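Local coordinates for G-protein interacting protein 1 (Dictyostelium discoideum, PDB 5Z1N) that binds phospholipid through its C-terminal TNFAIP8-like domain and probably binds heterotrimeric G protein to hold it in the cytosol during chemotaxis, at residues K64-R67 / A68-G72; I94-K97 / A98-L102. One frame throughout, in Å; residues are numbered along the deposited sequence.

Contact 1. Residues K64-R67 / A68-G72; sequences KVDR and ALRDG. With PEF (di-palmitoyl-3-sn-phosphatidylethanolamine), chain B.
Arg-70 takes the carboxylate of Asp-66 side-on, one helical turn away. Its NE and NH2 both reach OD2 of Asp-66, each at 3.0 Å, and from the same face of the carboxylate. The acid lies at the guanidinium edge, and the two planes are turned 35° apart. NH2 meets OD2 on the syn side, whereas NE comes from above the carboxylate plane. The i to i+4 salt bridge lies on helix 59-81 of this TNFAIP8-like domain; its outer bonds, from Leu-166 N to Asp-66 OD1 and from Arg-70 NH1 to Thr-162 O, tie the helix to the C-terminal residues of the chain. A leucine in place of Arg-70 would probably leave the Asp-66 carboxylate without its cationic mate and Thr-162 O without this donor. Val-65 and Leu-69 lie side by side and point the same way, with Val-65 CG1 3.9 Å from Leu-69 CD1. Val-65 CG1 stands anti to the backbone N (chi1 -173°), which turns it to the lipid. Both methyls meet C39 of a phosphatidylethanolamine acyl chain, Leu-69 CD1 at 3.6 Å. A water donates to the backbone O of Arg-67 and weakly to Asp-71 OD2.

Contact 2. Residues I94-K97 / A98-L102; sequences ILEK and ASTAL
Thr-100 meets Glu-96 one turn along helix 92-113, part of the all-helical TNFAIP8-like domain. Backbone hydrogen bonds of the i to i+4 alpha-helical pattern carry most of this contact. Ser-99 N donates to Leu-95 O at 2.8 Å, and Ala-101 N to Lys-97 O at 2.7 Å. The bond from Ala-98 N to Ile-94 O is longer, 3.2 Å, with its donor in the carbonyl plane. Two methyls pack against carbonyl oxygens of the preceding turn. Ala-98 CB sits 3.2 Å from Leu-95 O, and Ala-101 CB sits 3.5 Å from Lys-97 O. Beyond the turn, Leu-95 and Ala-98 touch Phe-138 of helix 135-144, and Ala-98 also meets His-75 of helix 59-81. The small methyl of Ala-98 thus faces two neighbouring helices. Among the polar side chains, Ser-99 has OG anti to its own backbone N (chi1 -172°), and that hydroxyl is hydrogen-bonded to Gly-133 O. Lys-97 runs extended beyond CG and touches His-75 as well. Thr-100 OG1 stands beside its own backbone N (chi1 -66°). Glu-96 O accepts from Thr-100 N at 2.7 Å, and Thr-100 OG1 lies 3.2 Å from the same oxygen.

Along the chain, contact 1 comes first, in the middle of helix 59-81. Contact 2 follows in the first half of helix 92-113, the next helix. Each contact joins consecutive residues, so neither closes a long loop, and the two are in series without nesting or crossing. Their centres are 11 Å apart, and they touch where the two helices pack. Ala-101 CB lies 3.4 Å from Gly-72 N and 3.9 Å from Asp-71 CB. Deeper in, Leu-69 CD2 meets Leu-102 CD2 at 4.0 Å. Contact 1 links this helix pair to the lipid pocket and the C-terminal residues, while contact 2 links it to helix 135-144.

Contact 1. Residues K64-R67 / A68-G72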
ATOM      1  N   LYS A  64     -14.052  -5.240  -3.763  1.00 11.53           N
ATOM      2  CA  LYS A  64     -14.049  -3.914  -3.152  1.00 15.49           C
ATOM      3  C   LYS A  64     -12.632  -3.438  -2.855  1.00 11.62           C
ATOM      4  O   LYS A  64     -12.270  -2.299  -3.166  1.00 11.64           O
ATOM      5  CB  LYS A  64     -14.879  -3.925  -1.867  1.00 21.79           C
ATOM      6  CG  LYS A  64     -16.310  -4.411  -2.022  1.00 22.80           C
ATOM      7  CD  LYS A  64     -17.101  -4.121  -0.752  1.00 35.98           C
ATOM      8  CE  LYS A  64     -18.527  -4.642  -0.831  1.00 42.37           C
ATOM      9  NZ  LYS A  64     -19.410  -3.970   0.171  1.00 17.66           N
ATOM     10  N   VAL A  65     -11.817  -4.294  -2.239  1.00 14.51           N
ATOM     11  CA  VAL A  65     -10.443  -3.897  -1.947  1.00 11.97           C
ATOM     12  C   VAL A  65      -9.678  -3.694  -3.246  1.00 14.94           C
ATOM     13  O   VAL A  65      -9.031  -2.658  -3.455  1.00 13.69           O
ATOM     14  CB  VAL A  65      -9.759  -4.934  -1.037  1.00 17.35           C
ATOM     15  CG1 VAL A  65      -8.396  -4.428  -0.585  1.00 12.03           C
ATOM     16  CG2 VAL A  65     -10.630  -5.241   0.169  1.00 23.95           C
ATOM     17  N   ASP A  66      -9.801  -4.656  -4.164  1.00 13.51           N
ATOM     18  CA  ASP A  66      -9.063  -4.609  -5.419  1.00 20.49           C
ATOM     19  C   ASP A  66      -9.261  -3.267  -6.107  1.00 17.88           C
ATOM     20  O   ASP A  66      -8.310  -2.493  -6.296  1.00 13.42           O
ATOM     21  CB  ASP A  66      -9.515  -5.762  -6.318  1.00 21.62           C
ATOM     22  CG  ASP A  66      -9.013  -5.629  -7.736  1.00 24.76           C
ATOM     23  OD1 ASP A  66      -7.812  -5.869  -7.962  1.00 23.95           O
ATOM     24  OD2 ASP A  66      -9.820  -5.290  -8.625  1.00 25.38           O
ATOM     25  N   ARG A  67     -10.518  -2.953  -6.428  1.00 14.28           N
ATOM     26  CA  ARG A  67     -10.829  -1.690  -7.088  0.54 14.33           C
ATOM     27  C   ARG A  67     -10.221  -0.516  -6.333  1.00 10.09           C
ATOM     28  O   ARG A  67      -9.528   0.326  -6.921  1.00 12.60           O
ATOM     29  CB  ARG A  67     -12.344  -1.525  -7.213  0.54 16.56           C
ATOM     30  CG  ARG A  67     -12.936  -2.197  -8.440  0.54 25.34           C
ATOM     31  CD  ARG A  67     -14.396  -1.811  -8.635  0.54 32.47           C
ATOM     32  NE  ARG A  67     -15.305  -2.779  -8.028  0.54 32.26           N
ATOM     33  CZ  ARG A  67     -15.708  -3.900  -8.618  0.54 28.70           C
ATOM     34  NH1 ARG A  67     -16.536  -4.721  -7.990  0.54 28.21           N
ATOM     35  NH2 ARG A  67     -15.282  -4.200  -9.839  0.54 36.65           N
ATOM     36  N   ALA A  68     -10.438  -0.467  -5.013  1.00 10.19           N
ATOM     37  CA  ALA A  68      -9.931   0.662  -4.244  1.00  9.64           C
ATOM     38  C   ALA A  68      -8.426   0.785  -4.418  1.00 10.19           C
ATOM     39  O   ALA A  68      -7.914   1.854  -4.781  1.00 11.01           O
ATOM     40  CB  ALA A  68     -10.300   0.510  -2.768  1.00  9.89           C
ATOM     41  N   LEU A  69      -7.711  -0.329  -4.246  1.00  8.30           N
ATOM     42  CA  LEU A  69      -6.262  -0.289  -4.377  1.00  7.81           C
ATOM     43  C   LEU A  69      -5.875   0.233  -5.749  1.00  7.61           C
ATOM     44  O   LEU A  69      -5.046   1.142  -5.871  1.00 10.16           O
ATOM     45  CB  LEU A  69      -5.671  -1.677  -4.136  1.00  8.57           C
ATOM     46  CG  LEU A  69      -5.679  -2.162  -2.686  1.00  6.43           C
ATOM     47  CD1 LEU A  69      -5.172  -3.592  -2.612  1.00 12.06           C
ATOM     48  CD2 LEU A  69      -4.839  -1.245  -1.807  1.00 12.63           C
ATOM     49  N   ARG A  70      -6.534  -0.277  -6.792  1.00 10.44           N
ATOM     50  CA  ARG A  70      -6.154   0.140  -8.133  1.00 10.88           C
ATOM     51  C   ARG A  70      -6.408   1.628  -8.313  1.00  8.91           C
ATOM     52  O   ARG A  70      -5.538   2.354  -8.811  1.00  9.14           O
ATOM     53  CB  ARG A  70      -6.887  -0.710  -9.171  1.00  8.34           C
ATOM     54  CG  ARG A  70      -6.342  -2.139  -9.194  1.00 10.69           C
ATOM     55  CD  ARG A  70      -6.800  -2.941 -10.388  1.00 19.09           C
ATOM     56  NE  ARG A  70      -8.187  -3.372 -10.269  1.00 21.15           N
ATOM     57  CZ  ARG A  70      -9.146  -3.030 -11.122  1.00 26.10           C
ATOM     58  NH1 ARG A  70      -8.865  -2.254 -12.161  1.00 18.11           N
ATOM     59  NH2 ARG A  70     -10.384  -3.468 -10.943  1.00 25.80           N
ATOM     60  N   ASP A  71      -7.546   2.117  -7.800  1.00 10.08           N
ATOM     61  CA  ASP A  71      -7.793   3.554  -7.824  1.00  6.43           C
ATOM     62  C   ASP A  71      -6.633   4.292  -7.181  1.00 10.04           C
ATOM     63  O   ASP A  71      -6.033   5.189  -7.788  1.00  9.81           O
ATOM     64  CB  ASP A  71      -9.100   3.888  -7.103  1.00  7.82           C
ATOM     65  CG  ASP A  71     -10.317   3.695  -7.977  1.00 14.12           C
ATOM     66  OD1 ASP A  71     -11.419   3.532  -7.416  1.00 16.44           O
ATOM     67  OD2 ASP A  71     -10.174   3.702  -9.220  1.00 13.50           O
ATOM     68  N   GLY A  72      -6.261   3.871  -5.968  1.00 10.69           N
ATOM     69  CA  GLY A  72      -5.139   4.496  -5.294  1.00 10.99           C
ATOM     70  C   GLY A  72      -3.903   4.495  -6.161  1.00  8.01           C
ATOM     71  O   GLY A  72      -3.316   5.549  -6.430  1.00  9.27           O
TER
HETATM   72  C2  PEF B 401       1.642 -11.242  -4.765  1.00 24.15           C
HETATM   73  C1  PEF B 401       0.385 -12.058  -5.038  1.00 24.30           C
HETATM   74  N   PEF B 401      -2.212 -13.182 -10.256  0.50 29.33           N
HETATM   75  C3  PEF B 401       2.479 -11.067  -6.022  1.00 13.45           C
HETATM   76  C4  PEF B 401      -2.390 -13.081  -7.844  0.50 36.42           C
HETATM   77  C5  PEF B 401      -3.085 -13.477  -9.140  0.50 35.46           C
HETATM   78  C10 PEF B 401       2.060  -9.438  -3.258  1.00 22.40           C
HETATM   79  C11 PEF B 401       1.605  -8.212  -2.505  1.00 29.38           C
HETATM   80  C12 PEF B 401       2.668  -7.119  -2.495  1.00 23.00           C
HETATM   81  C13 PEF B 401       2.013  -5.830  -2.010  1.00 20.54           C
HETATM   82  C14 PEF B 401       2.996  -4.684  -1.798  1.00 21.61           C
HETATM   83  C15 PEF B 401       2.210  -3.382  -1.668  1.00 27.43           C
HETATM   84  C16 PEF B 401       3.108  -2.199  -1.333  1.00 35.38           C
HETATM   85  C17 PEF B 401       2.400  -0.871  -1.591  1.00 32.13           C
HETATM   86  C18 PEF B 401       0.981  -0.857  -1.034  1.00 30.61           C
HETATM   87  C19 PEF B 401       0.621   0.511  -0.463  1.00 35.19           C
HETATM   88  C20 PEF B 401       0.920   1.644  -1.440  1.00 20.72           C
HETATM   89  C21 PEF B 401       1.743   2.732  -0.761  1.00 21.44           C
HETATM   90  C22 PEF B 401       2.166   3.813  -1.749  1.00 20.19           C
HETATM   91  C23 PEF B 401       3.289   4.672  -1.175  1.00 14.73           C
HETATM   92  C24 PEF B 401       3.622   5.825  -2.114  1.00 14.44           C
HETATM   93  C25 PEF B 401       4.845   6.580  -1.645  1.00 20.26           C
HETATM   94  C30 PEF B 401       2.333  -8.730  -6.823  1.00 27.79           C
HETATM   95  C31 PEF B 401       1.693  -7.673  -7.689  1.00 27.61           C
HETATM   96  C32 PEF B 401       0.780  -6.792  -6.843  1.00 25.24           C
HETATM   97  C33 PEF B 401      -0.466  -7.546  -6.399  1.00 29.79           C
HETATM   98  C34 PEF B 401      -1.003  -6.977  -5.090  1.00 39.05           C
HETATM   99  C35 PEF B 401      -2.359  -7.580  -4.739  1.00 40.18           C
HETATM  100  C36 PEF B 401      -2.625  -7.507  -3.239  1.00 51.35           C
HETATM  101  C37 PEF B 401      -4.107  -7.660  -2.915  1.00 40.40           C
HETATM  102  C38 PEF B 401      -4.324  -7.773  -1.408  1.00 37.89           C
HETATM  103  C39 PEF B 401      -5.344  -6.753  -0.912  1.00 42.95           C
HETATM  104  C40 PEF B 401      -5.601  -6.884   0.587  1.00 35.70           C
HETATM  105  C41 PEF B 401      -4.334  -6.664   1.407  1.00 41.06           C
HETATM  106  C42 PEF B 401      -3.780  -5.251   1.244  1.00 31.45           C
HETATM  107  C43 PEF B 401      -2.638  -5.005   2.222  1.00 17.80           C
HETATM  108  C44 PEF B 401      -2.042  -3.613   2.051  1.00 33.59           C
HETATM  109  C45 PEF B 401      -1.069  -3.307   3.170  1.00 23.97           C
HETATM  110  O4  PEF B 401       3.104 -10.003  -2.987  1.00 14.21           O
HETATM  111  O5  PEF B 401       3.263  -8.454  -6.082  1.00 28.09           O
HETATM  112  O2  PEF B 401       1.230  -9.953  -4.331  1.00 20.00           O
HETATM  113  O3  PEF B 401       1.835 -10.094  -6.838  1.00 29.60           O
HETATM  114  O1P PEF B 401       0.245 -15.436  -6.657  1.00 16.64           O
HETATM  115  O2P PEF B 401      -1.604 -14.013  -5.443  1.00 18.79           O
HETATM  116  O3P PEF B 401       0.616 -12.977  -6.098  1.00 22.49           O
HETATM  117  O4P PEF B 401      -1.060 -13.596  -7.824  1.00 28.97           O
HETATM  118  P   PEF B 401      -0.469 -14.121  -6.428  1.00 19.14           P
HETATM  119  O   HOH W   1     -10.683   1.008  -9.682  1.00 13.21           O

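Contact 2. Residues I94-K97 / A98-L102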
ATOM      1  N   ILE A  94      -4.661  15.681  -6.725  1.00 11.40           N
ATOM      2  CA  ILE A  94      -4.465  14.296  -7.143  1.00 11.74           C
ATOM      3  C   ILE A  94      -4.153  13.418  -5.941  1.00 10.92           C
ATOM      4  O   ILE A  94      -4.761  12.357  -5.746  1.00 10.28           O
ATOM      5  CB  ILE A  94      -3.349  14.195  -8.200  1.00 14.44           C
ATOM      6  CG1 ILE A  94      -3.657  15.071  -9.416  1.00 12.87           C
ATOM      7  CG2 ILE A  94      -3.156  12.745  -8.618  1.00 13.14           C
ATOM      8  CD1 ILE A  94      -2.542  15.085 -10.454  1.00 14.45           C
ATOM      9  N   LEU A  95      -3.206  13.855  -5.108  1.00 10.76           N
ATOM     10  CA  LEU A  95      -2.733  12.999  -4.028  1.00 10.63           C
ATOM     11  C   LEU A  95      -3.853  12.710  -3.040  1.00  6.90           C
ATOM     12  O   LEU A  95      -3.987  11.581  -2.547  1.00  8.66           O
ATOM     13  CB  LEU A  95      -1.536  13.649  -3.332  1.00  6.98           C
ATOM     14  CG  LEU A  95      -0.232  13.675  -4.140  1.00 10.62           C
ATOM     15  CD1 LEU A  95       0.850  14.450  -3.401  1.00 13.04           C
ATOM     16  CD2 LEU A  95       0.239  12.258  -4.438  1.00  8.32           C
ATOM     17  N   GLU A  96      -4.686  13.716  -2.765  1.00  8.83           N
ATOM     18  CA  GLU A  96      -5.837  13.507  -1.899  1.00  9.63           C
ATOM     19  C   GLU A  96      -6.684  12.347  -2.394  1.00 11.31           C
ATOM     20  O   GLU A  96      -7.076  11.477  -1.607  1.00  9.59           O
ATOM     21  CB  GLU A  96      -6.675  14.783  -1.815  1.00 15.20           C
ATOM     22  CG  GLU A  96      -7.756  14.737  -0.756  1.00 22.87           C
ATOM     23  CD  GLU A  96      -8.224  16.117  -0.349  1.00 51.85           C
ATOM     24  OE1 GLU A  96      -7.965  17.079  -1.106  1.00 42.98           O
ATOM     25  OE2 GLU A  96      -8.846  16.238   0.729  1.00 41.86           O
ATOM     26  N   LYS A  97      -6.947  12.294  -3.704  1.00 11.73           N
ATOM     27  CA  LYS A  97      -7.753  11.199  -4.227  1.00  9.16           C
ATOM     28  C   LYS A  97      -7.083   9.863  -3.947  1.00  8.52           C
ATOM     29  O   LYS A  97      -7.734   8.926  -3.465  1.00 14.18           O
ATOM     30  CB  LYS A  97      -8.007  11.392  -5.722  1.00  9.83           C
ATOM     31  CG  LYS A  97      -8.997  12.511  -6.001  1.00 19.26           C
ATOM     32  CD  LYS A  97      -9.431  12.551  -7.454  1.00 17.68           C
ATOM     33  CE  LYS A  97     -10.527  13.590  -7.659  1.00 24.21           C
ATOM     34  NZ  LYS A  97     -11.150  13.476  -9.006  1.00 32.23           N
ATOM     35  N   ALA A  98      -5.765   9.782  -4.170  1.00  6.54           N
ATOM     36  CA  ALA A  98      -5.035   8.577  -3.795  1.00  6.03           C
ATOM     37  C   ALA A  98      -5.301   8.235  -2.337  1.00  6.59           C
ATOM     38  O   ALA A  98      -5.719   7.113  -2.012  1.00  8.51           O
ATOM     39  CB  ALA A  98      -3.537   8.763  -4.041  1.00  7.72           C
ATOM     40  N   SER A  99      -5.131   9.221  -1.453  1.00  6.67           N
ATOM     41  CA  SER A  99      -5.335   8.974  -0.032  1.00  6.35           C
ATOM     42  C   SER A  99      -6.747   8.473   0.214  1.00  7.91           C
ATOM     43  O   SER A  99      -6.952   7.453   0.888  1.00  8.28           O
ATOM     44  CB  SER A  99      -5.056  10.248   0.768  1.00  7.80           C
ATOM     45  OG  SER A  99      -5.070   9.985   2.163  1.00 20.70           O
ATOM     46  N   THR A 100      -7.731   9.132  -0.404  1.00 11.82           N
ATOM     47  CA  THR A 100      -9.110   8.724  -0.182  1.00 13.43           C
ATOM     48  C   THR A 100      -9.326   7.308  -0.684  1.00  9.41           C
ATOM     49  O   THR A 100      -9.935   6.483   0.010  1.00  9.31           O
ATOM     50  CB  THR A 100     -10.063   9.708  -0.853  1.00 11.48           C
ATOM     51  OG1 THR A 100      -9.953  10.980  -0.202  1.00 13.34           O
ATOM     52  CG2 THR A 100     -11.499   9.223  -0.745  1.00 14.94           C
ATOM     53  N   ALA A 101      -8.749   6.982  -1.846  1.00  9.44           N
ATOM     54  CA  ALA A 101      -8.894   5.627  -2.361  1.00 10.35           C
ATOM     55  C   ALA A 101      -8.333   4.623  -1.368  1.00 10.28           C
ATOM     56  O   ALA A 101      -8.975   3.608  -1.063  1.00 10.46           O
ATOM     57  CB  ALA A 101      -8.206   5.493  -3.719  1.00  4.23           C
ATOM     58  N   LEU A 102      -7.169   4.927  -0.791  1.00  5.20           N
ATOM     59  CA  LEU A 102      -6.588   3.962   0.125  1.00  6.25           C
ATOM     60  C   LEU A 102      -7.424   3.858   1.395  1.00  8.02           C
ATOM     61  O   LEU A 102      -7.567   2.759   1.948  1.00 13.03           O
ATOM     62  CB  LEU A 102      -5.132   4.322   0.414  1.00  6.77           C
ATOM     63  CG  LEU A 102      -4.256   4.109  -0.834  1.00 12.18           C
ATOM     64  CD1 LEU A 102      -2.806   4.536  -0.607  1.00 15.91           C
ATOM     65  CD2 LEU A 102      -4.321   2.664  -1.307  1.00 10.08           C
TER